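Local coordinates for putative ring-cleaving dioxygenase mhqO (PDB 3OAJ), which is a putative iron-dependent extradiol dioxygenase that may cleave the rings of aromatic compounds and so contribute to their degradation, at residues L34-V39 / K286-V291; V180-D185 / L201-I206. One frame throughout, in Å; residues are numbered along the deposited sequence.

Interaction 1: L34-V39 / K286-V291; sequences LVKQTV and KLMLPV
Met288 O takes the hydroxyl of Thr38, with OG1 as the donor at 2.6 Å, the shorter of the two direct hydrogen bonds here. The hydroxyl comes in from above the carbonyl plane, 43° out of it, and misses the lone pairs. Its direction is set by the Thr38 torsion: OG1 stands opposite the backbone N (chi1 -173°), which turns it across to residues 286-291. Thr38 CA adds a CA-H...O contact to the same oxygen. One residue back the roles reverse, and Met288 N gives a nearly straight bond to Gln37 O, 2.9 Å with 167° at the hydrogen, lying in the carbonyl plane. A water continues the seam past this pair, accepting from Gln37 N and donating to Lys286 O. Strand 33-39 is an outermost strand of one of the two eight-stranded sheets of this vicinal-oxygen-chelate fold, hydrogen-bonded on its inner side to strand 47-52; the loop ahead of helix 297-303 therefore lies along its outer edge. The side chain of Thr38 is about 11 Å from the bound zinc ion, too far to touch it. Beyond the polar seam, Val39 packs on three residues of the loop: its CG2 rests 3.8 Å from Pro290 CD, both its methyls lie against Leu289 CD2, and Leu287 CD1 is 4.2 Å from Val39 CG1 and also near Thr38 O. Ile300 of helix 297-303 also meets Val39 and Leu289. At the other end the Lys36 chain, bent at chi2 and chi3, crosses Met288 at about a right angle, with Lys36 CD 3.8 Å from Met288 CG. Its ammonium is held elsewhere, by salt bridges to Asp277 and Glu278 and a hydrogen bond to Phe274 O. Gln37 CG lies 3.2 Å from Lys286 O, while the amide NE2 goes on to Gly284 O.

Interaction 2: V180-D185 / L201-I206; sequences VGKEGD and LKLTPI
Asp185 reaches into the 201-206 segment with both its carboxylate and its backbone carbonyl. The charged part of the contact is a salt bridge between Asp185 OD2 and Lys202 NZ, 2.7 Å long, met on the anti side of the carboxylate and only 15° out of its plane. The lysine runs extended as far as CE and then bends at chi4 (64°), which curls NZ back to the oxygen; on the way its CG passes 3.1 Å from Asp185 OD2. Uncharged donors add further hydrogen bonds. Thr204 OG1 donates to Asp185 OD2 at 2.6 Å, this time from the syn side, so two strong donors grip one oxygen from its two sides, and their pull should steady the negative charge there. Thr204 N adds a weak, long bond to OD2, and Thr204 CG2 lies close to OD1. Backbone pairing is limited to one bond, from Leu203 N to Asp185 O at 2.9 Å, with the donor tilted 31° from the carbonyl plane; Lys202 CA adds a CA-H...O contact to that oxygen. Apolar contact is slight: Lys182 CD approaches Leu203 CD1 at 4.2 Å, at the margin of the contact, while Leu203 also leans on Val187 of strand 186-190. Gly184, with positive phi, makes the turn after strand 178-183 that brings Asp185 round to this position. Strand 153-160, helix 164-174 and strands 178-183, 186-190 and 198-202 form the beta-alpha-beta-beta-beta module typical of the vicinal-oxygen-chelate fold, and the contact joins the turn of its first hairpin to the exit of its last strand.

How the interactions relate
The two contacts lie on opposite sides of the chain's centre, their own centres about 38 Å apart, and share no strand. Each sits near an end of a different eight-stranded sheet: interaction 1 along the outer edge of strand 33-39, interaction 2 where a hairpin turn meets the end of strand 198-202. Along the chain, interaction 2 is nested within the loop that interaction 1 closes. Interaction 1, long-range and partly buried, combines backbone and threonine bonds with apolar packing. Interaction 2, local and at the surface, gathers on one aspartate and includes a salt bridge, whereas the lysine of strand 33-39 finds its acids outside interaction 1.

Interaction 1: L34-V39 / K286-V291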
loop_
_atom_site.group_PDB
_atom_site.type_symbol
_atom_site.label_atom_id
_atom_site.label_comp_id
_atom_site.label_asym_id
_atom_site.label_seq_id
_atom_site.Cartn_x
_atom_site.Cartn_y
_atom_site.Cartn_z
ATOM N N LEU A 34 -9.901 1.529 -9.147
ATOM C CA LEU A 34 -8.765 1.110 -9.941
ATOM C C LEU A 34 -8.314 2.336 -10.713
ATOM O O LEU A 34 -8.967 2.734 -11.676
ATOM C CB LEU A 34 -9.140 -0.034 -10.899
ATOM C CG LEU A 34 -7.999 -0.523 -11.809
ATOM C CD1 LEU A 34 -6.842 -1.070 -11.001
ATOM C CD2 LEU A 34 -8.482 -1.558 -12.818
ATOM N N VAL A 35 -7.229 2.956 -10.245
ATOM C CA VAL A 35 -6.755 4.212 -10.827
ATOM C C VAL A 35 -5.744 4.013 -11.944
ATOM O O VAL A 35 -5.499 4.928 -12.716
ATOM C CB VAL A 35 -6.203 5.210 -9.762
ATOM C CG1 VAL A 35 -7.314 5.629 -8.813
ATOM C CG2 VAL A 35 -5.011 4.629 -9.006
ATOM N N LYS A 36 -5.143 2.825 -12.034
ATOM C CA LYS A 36 -4.195 2.556 -13.127
ATOM C C LYS A 36 -4.039 1.065 -13.365
ATOM O O LYS A 36 -3.797 0.290 -12.436
ATOM C CB LYS A 36 -2.823 3.198 -12.816
ATOM C CG LYS A 36 -1.836 3.219 -14.001
ATOM C CD LYS A 36 -2.337 4.103 -15.141
ATOM C CE LYS A 36 -2.682 5.497 -14.661
ATOM N NZ LYS A 36 -3.107 6.385 -15.790
ATOM N N GLN A 37 -4.190 0.664 -14.624
ATOM C CA GLN A 37 -3.787 -0.672 -15.008
ATOM C C GLN A 37 -2.631 -0.532 -15.961
ATOM O O GLN A 37 -2.713 0.144 -17.001
ATOM C CB GLN A 37 -4.912 -1.521 -15.605
ATOM C CG GLN A 37 -5.667 -0.900 -16.714
ATOM C CD GLN A 37 -6.585 -1.897 -17.376
ATOM O OE1 GLN A 37 -6.132 -2.872 -18.006
ATOM N NE2 GLN A 37 -7.887 -1.678 -17.222
ATOM N N THR A 38 -1.534 -1.154 -15.566
ATOM C CA THR A 38 -0.337 -1.142 -16.382
ATOM C C THR A 38 0.326 -2.494 -16.242
ATOM O O THR A 38 -0.337 -3.461 -15.853
ATOM C CB THR A 38 0.571 0.090 -16.032
ATOM O OG1 THR A 38 1.665 0.171 -16.956
ATOM C CG2 THR A 38 1.090 0.053 -14.586
ATOM N N VAL A 39 1.602 -2.574 -16.589
ATOM C CA VAL A 39 2.359 -3.808 -16.439
ATOM C C VAL A 39 3.560 -3.577 -15.523
ATOM O O VAL A 39 3.962 -2.432 -15.291
ATOM C CB VAL A 39 2.816 -4.382 -17.809
ATOM C CG1 VAL A 39 1.613 -4.766 -18.674
ATOM C CG2 VAL A 39 3.730 -3.408 -18.556
ATOM N N LYS A 286 -7.945 2.028 -19.297
ATOM C CA LYS A 286 -7.174 1.455 -20.396
ATOM C C LYS A 286 -5.847 0.895 -19.914
ATOM O O LYS A 286 -5.271 1.387 -18.936
ATOM C CB LYS A 286 -6.909 2.508 -21.469
ATOM C CG LYS A 286 -8.145 2.968 -22.222
ATOM C CD LYS A 286 -7.765 3.987 -23.278
ATOM C CE LYS A 286 -7.247 5.253 -22.623
ATOM N NZ LYS A 286 -6.303 6.016 -23.480
ATOM N N LEU A 287 -5.348 -0.127 -20.604
ATOM C CA LEU A 287 -4.016 -0.642 -20.309
ATOM C C LEU A 287 -2.953 0.358 -20.766
ATOM O O LEU A 287 -2.743 0.569 -21.970
ATOM C CB LEU A 287 -3.777 -2.011 -20.960
ATOM C CG LEU A 287 -2.399 -2.622 -20.660
ATOM C CD1 LEU A 287 -2.268 -3.134 -19.214
ATOM C CD2 LEU A 287 -2.027 -3.703 -21.673
ATOM N N MET A 288 -2.297 0.983 -19.795
ATOM C CA MET A 288 -1.219 1.918 -20.083
ATOM C C MET A 288 0.108 1.180 -20.044
ATOM O O MET A 288 0.310 0.306 -19.198
ATOM C CB MET A 288 -1.229 3.073 -19.079
ATOM C CG MET A 288 -2.592 3.747 -18.919
ATOM S SD MET A 288 -3.385 4.197 -20.490
ATOM C CE MET A 288 -2.250 5.465 -21.027
ATOM N N LEU A 289 1.009 1.517 -20.962
ATOM C CA LEU A 289 2.307 0.828 -21.026
ATOM C C LEU A 289 3.490 1.761 -20.875
ATOM O O LEU A 289 3.448 2.867 -21.414
ATOM C CB LEU A 289 2.445 0.083 -22.355
ATOM C CG LEU A 289 1.521 -1.109 -22.597
ATOM C CD1 LEU A 289 1.746 -1.685 -23.988
ATOM C CD2 LEU A 289 1.683 -2.206 -21.541
ATOM N N PRO A 290 4.543 1.322 -20.143
ATOM C CA PRO A 290 5.815 2.036 -20.233
ATOM C C PRO A 290 6.154 2.135 -21.727
ATOM O O PRO A 290 6.027 1.141 -22.451
ATOM C CB PRO A 290 6.782 1.129 -19.470
ATOM C CG PRO A 290 5.923 0.377 -18.482
ATOM C CD PRO A 290 4.608 0.185 -19.201
ATOM N N VAL A 291 6.499 3.339 -22.194
ATOM C CA VAL A 291 6.672 3.618 -23.629
ATOM C C VAL A 291 7.625 2.633 -24.313
ATOM O O VAL A 291 7.439 2.303 -25.485
ATOM C CB VAL A 291 7.075 5.107 -23.900
ATOM C CG1 VAL A 291 8.442 5.457 -23.289
ATOM C CG2 VAL A 291 7.054 5.431 -25.380
HETATM O O HOH W 1 -5.282 2.625 -16.534
#

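Interaction 2: V180-D185 / L201-I206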
loop_
_atom_site.group_PDB
_atom_site.type_symbol
_atom_site.label_atom_id
_atom_site.label_comp_id
_atom_site.label_asym_id
_atom_site.label_seq_id
_atom_site.Cartn_x
_atom_site.Cartn_y
_atom_site.Cartn_z
ATOM N N VAL A 180 5.018 7.749 19.430
ATOM C CA VAL A 180 3.769 7.918 20.180
ATOM C C VAL A 180 3.838 7.217 21.531
ATOM O O VAL A 180 3.490 7.807 22.563
ATOM C CB VAL A 180 2.557 7.417 19.362
ATOM C CG1 VAL A 180 1.265 7.499 20.173
ATOM C CG2 VAL A 180 2.450 8.204 18.051
ATOM N N GLY A 181 4.331 5.985 21.541
ATOM C CA GLY A 181 4.416 5.230 22.776
ATOM C C GLY A 181 4.468 3.752 22.478
ATOM O O GLY A 181 4.429 3.328 21.313
ATOM N N LYS A 182 4.534 2.970 23.545
ATOM C CA LYS A 182 4.542 1.516 23.464
ATOM C C LYS A 182 3.299 0.967 24.170
ATOM O O LYS A 182 2.812 1.563 25.139
ATOM C CB LYS A 182 5.810 0.951 24.109
ATOM C CG LYS A 182 7.106 1.383 23.424
ATOM C CD LYS A 182 8.324 0.723 24.047
ATOM C CE LYS A 182 9.575 1.044 23.233
ATOM N NZ LYS A 182 10.826 0.754 24.016
ATOM N N GLU A 183 2.781 -0.151 23.670
ATOM C CA GLU A 183 1.672 -0.874 24.298
ATOM C C GLU A 183 1.724 -2.311 23.794
ATOM O O GLU A 183 1.958 -2.538 22.610
ATOM C CB GLU A 183 0.324 -0.236 23.944
ATOM C CG GLU A 183 -0.829 -0.723 24.825
ATOM C CD GLU A 183 -2.185 -0.205 24.366
ATOM O OE1 GLU A 183 -2.530 0.961 24.653
ATOM O OE2 GLU A 183 -2.926 -0.981 23.746
ATOM N N GLY A 184 1.520 -3.280 24.684
ATOM C CA GLY A 184 1.577 -4.683 24.292
ATOM C C GLY A 184 2.899 -4.978 23.614
ATOM O O GLY A 184 3.963 -4.593 24.118
ATOM N N ASP A 185 2.835 -5.605 22.444
ATOM C CA ASP A 185 4.043 -5.929 21.707
ATOM C C ASP A 185 4.405 -4.930 20.610
ATOM O O ASP A 185 5.059 -5.294 19.633
ATOM C CB ASP A 185 3.973 -7.354 21.132
ATOM C CG ASP A 185 5.351 -7.900 20.766
ATOM O OD1 ASP A 185 6.317 -7.704 21.541
ATOM O OD2 ASP A 185 5.473 -8.510 19.688
ATOM N N LEU A 201 5.207 -0.937 14.948
ATOM C CA LEU A 201 6.338 -1.830 14.774
ATOM C C LEU A 201 6.248 -2.879 15.872
ATOM O O LEU A 201 6.215 -2.550 17.063
ATOM C CB LEU A 201 7.657 -1.040 14.847
ATOM C CG LEU A 201 8.980 -1.803 14.958
ATOM C CD1 LEU A 201 9.260 -2.660 13.722
ATOM C CD2 LEU A 201 10.121 -0.822 15.177
ATOM N N LYS A 202 6.201 -4.143 15.465
ATOM C CA LYS A 202 6.184 -5.256 16.395
ATOM C C LYS A 202 7.570 -5.403 17.018
ATOM O O LYS A 202 8.591 -5.344 16.329
ATOM C CB LYS A 202 5.743 -6.543 15.688
ATOM C CG LYS A 202 5.419 -7.682 16.654
ATOM C CD LYS A 202 4.660 -8.797 15.954
ATOM C CE LYS A 202 4.497 -10.029 16.853
ATOM N NZ LYS A 202 3.687 -9.798 18.076
ATOM N N LEU A 203 7.600 -5.573 18.332
ATOM C CA LEU A 203 8.868 -5.520 19.052
ATOM C C LEU A 203 9.540 -6.870 19.218
ATOM O O LEU A 203 10.729 -6.933 19.548
ATOM C CB LEU A 203 8.700 -4.800 20.385
ATOM C CG LEU A 203 8.561 -3.284 20.172
ATOM C CD1 LEU A 203 8.080 -2.615 21.428
ATOM C CD2 LEU A 203 9.861 -2.651 19.686
ATOM N N THR A 204 8.787 -7.941 18.999
ATOM C CA THR A 204 9.363 -9.279 19.079
ATOM C C THR A 204 9.304 -9.977 17.718
ATOM O O THR A 204 8.217 -10.171 17.167
ATOM C CB THR A 204 8.713 -10.150 20.185
ATOM O OG1 THR A 204 7.331 -10.368 19.894
ATOM C CG2 THR A 204 8.852 -9.494 21.554
ATOM N N PRO A 205 10.484 -10.334 17.166
ATOM C CA PRO A 205 10.570 -11.113 15.921
ATOM C C PRO A 205 9.770 -12.419 15.987
ATOM O O PRO A 205 9.841 -13.135 16.989
ATOM C CB PRO A 205 12.068 -11.413 15.803
ATOM C CG PRO A 205 12.736 -10.277 16.506
ATOM C CD PRO A 205 11.815 -9.900 17.638
ATOM N N ILE A 206 9.015 -12.707 14.925
ATOM C CA ILE A 206 8.201 -13.932 14.829
ATOM C C ILE A 206 8.722 -14.944 13.805
ATOM O O ILE A 206 7.991 -15.849 13.394
ATOM C CB ILE A 206 6.711 -13.630 14.497
ATOM C CG1 ILE A 206 6.575 -12.854 13.171
ATOM C CG2 ILE A 206 6.035 -12.924 15.671
ATOM C CD1 ILE A 206 5.279 -13.113 12.430
#